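Local coordinates for DUF1573 domain-containing protein (Porphyromonas gingivalis, PDB 2QSV), which is of unknown function, possibly related to cysteine-type peptidase activity, its C-terminal part here forming two immunoglobulin-like beta-sandwich domains, at residues V22-V27 with E62-L67. Residues are numbered along the deposited sequence; the frame is centred on the assembly and turned at random.
Sequences VVRLVV and ELNLSL
Arg24 and Glu62 meet on the mixed, more exposed face of two antiparallel strands, 22-27 and 62-67, whose backbones are joined by two pairs of reciprocal hydrogen bonds. They are the central pair of a four-stranded antiparallel sheet in the first immunoglobulin-like beta-sandwich domain of this fragment. Val23 exchanges its N-H and carbonyl with Leu65, and Leu25 does the same with Leu63; the bond from Leu63 N to Leu25 O measures 2.6 Å and is nearly straight at 172°. In the non-hydrogen-bonded pairs between and beside them, CA-H groups approach the same carbonyls, as where Arg24 CA lies 3.2 Å from Leu63 O.

The alternation sends Val23, Leu25, Leu63 and Leu65 to one face and leaves a mixed polar and valine surface on the other. Arg24 starts out extended and bends only at chi3 (-69°), which leans NE toward the side chains of Glu62 and Asn64. Glu62 OE1 sits over one face of the guanidinium, 3.3 Å from Arg24 NE and displaced toward the rim, while the side chain of Asn64 runs alongside the arginine. The carboxylate and guanidinium planes are 26° apart, and no N-H points at the oxygen, leaving a salt bridge of charge alone. Beside it, Val26 CG2 packs 3.5 Å from Glu62 CG, and Val22 CG2 lies against Asn64 CB at 3.7 Å.

On the inward face, Leu63 CD1 comes within 4.3 Å of Leu25 CD2 and 4.4 Å of Val27 CG1. Leu10 of the opposing sheet touches Val23, Leu25 and Leu65, and Phe53 touches Val27 and Leu63. Directional backbone bonds thus set the register, apolar contacts tie the pair to the facing sheet, and the ion pair probably adds a less directional, electrostatic attraction at the more exposed surface.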
# COMPACT_ATOMS: atom_id res chain seq x y z
N VAL A 22 -10.75 5.32 10.25
CA VAL A 22 -11.87 4.93 9.43
C VAL A 22 -11.61 5.36 8.00
O VAL A 22 -11.03 6.41 7.75
CB VAL A 22 -13.23 5.46 10.03
CG1 VAL A 22 -13.31 6.97 9.96
CG2 VAL A 22 -14.45 4.80 9.34
N VAL A 23 -11.94 4.48 7.07
CA VAL A 23 -11.87 4.78 5.66
C VAL A 23 -13.28 4.58 5.07
O VAL A 23 -14.03 3.68 5.48
CB VAL A 23 -10.75 3.95 4.95
CG1 VAL A 23 -10.73 4.21 3.50
CG2 VAL A 23 -9.39 4.39 5.46
N ARG A 24 -13.66 5.46 4.16
CA ARG A 24 -15.02 5.47 3.65
C ARG A 24 -15.05 5.11 2.17
O ARG A 24 -14.31 5.67 1.37
CB ARG A 24 -15.70 6.84 3.88
CG ARG A 24 -17.10 7.00 3.22
CD ARG A 24 -17.80 8.31 3.63
NE ARG A 24 -18.19 8.28 5.03
CZ ARG A 24 -18.41 9.35 5.80
NH1 ARG A 24 -18.26 10.58 5.29
NH2 ARG A 24 -18.75 9.19 7.07
N LEU A 25 -15.92 4.16 1.84
CA LEU A 25 -16.18 3.84 0.45
C LEU A 25 -17.64 4.14 0.10
O LEU A 25 -18.55 3.70 0.81
CB LEU A 25 -15.87 2.36 0.18
CG LEU A 25 -16.03 1.86 -1.26
CD1 LEU A 25 -15.00 2.50 -2.16
CD2 LEU A 25 -15.92 0.37 -1.30
N VAL A 26 -17.85 4.87 -0.99
CA VAL A 26 -19.23 5.08 -1.51
C VAL A 26 -19.51 4.20 -2.74
O VAL A 26 -18.92 4.39 -3.79
CB VAL A 26 -19.53 6.56 -1.83
CG1 VAL A 26 -20.94 6.72 -2.45
CG2 VAL A 26 -19.39 7.42 -0.57
N VAL A 27 -20.42 3.24 -2.58
CA VAL A 27 -20.88 2.43 -3.69
C VAL A 27 -22.20 2.97 -4.27
O VAL A 27 -23.02 3.56 -3.55
CB VAL A 27 -21.02 0.93 -3.33
CG1 VAL A 27 -19.63 0.33 -3.09
CG2 VAL A 27 -21.92 0.70 -2.12
N GLU A 62 -23.06 4.24 1.62
CA GLU A 62 -21.69 4.39 2.14
C GLU A 62 -21.21 3.27 3.06
O GLU A 62 -21.96 2.79 3.92
CB GLU A 62 -21.55 5.70 2.91
CG GLU A 62 -21.69 6.94 2.05
CD GLU A 62 -21.58 8.25 2.85
OE1 GLU A 62 -21.34 8.21 4.08
OE2 GLU A 62 -21.74 9.33 2.23
N LEU A 63 -19.95 2.88 2.88
CA LEU A 63 -19.33 1.89 3.76
C LEU A 63 -18.17 2.53 4.53
O LEU A 63 -17.28 3.16 3.94
CB LEU A 63 -18.87 0.64 2.97
CG LEU A 63 -19.84 0.05 1.92
CD1 LEU A 63 -19.20 -1.07 1.11
CD2 LEU A 63 -21.16 -0.41 2.55
N ASN A 64 -18.22 2.39 5.85
CA ASN A 64 -17.16 2.90 6.73
C ASN A 64 -16.38 1.75 7.34
O ASN A 64 -16.88 1.03 8.19
CB ASN A 64 -17.73 3.81 7.84
CG ASN A 64 -18.55 4.97 7.27
OD1 ASN A 64 -19.75 5.08 7.55
ND2 ASN A 64 -17.93 5.80 6.45
N LEU A 65 -15.15 1.57 6.86
CA LEU A 65 -14.27 0.53 7.36
C LEU A 65 -13.49 1.09 8.54
O LEU A 65 -12.69 2.03 8.38
CB LEU A 65 -13.33 0.07 6.24
CG LEU A 65 -13.83 -0.70 5.02
CD1 LEU A 65 -14.92 0.02 4.21
CD2 LEU A 65 -12.63 -0.96 4.13
N SER A 66 -13.73 0.53 9.71
CA SER A 66 -12.99 0.85 10.92
C SER A 66 -11.73 0.03 11.04
O SER A 66 -11.75 -1.18 10.81
CB SER A 66 -13.84 0.57 12.16
OG SER A 66 -14.92 1.47 12.23
N LEU A 67 -10.66 0.68 11.48
CA LEU A 67 -9.41 0.01 11.71
C LEU A 67 -9.50 -0.85 12.94
O LEU A 67 -9.90 -0.39 14.00
CB LEU A 67 -8.27 1.04 11.86
CG LEU A 67 -6.84 0.49 11.92
CD1 LEU A 67 -6.43 -0.31 10.66
CD2 LEU A 67 -5.87 1.67 12.18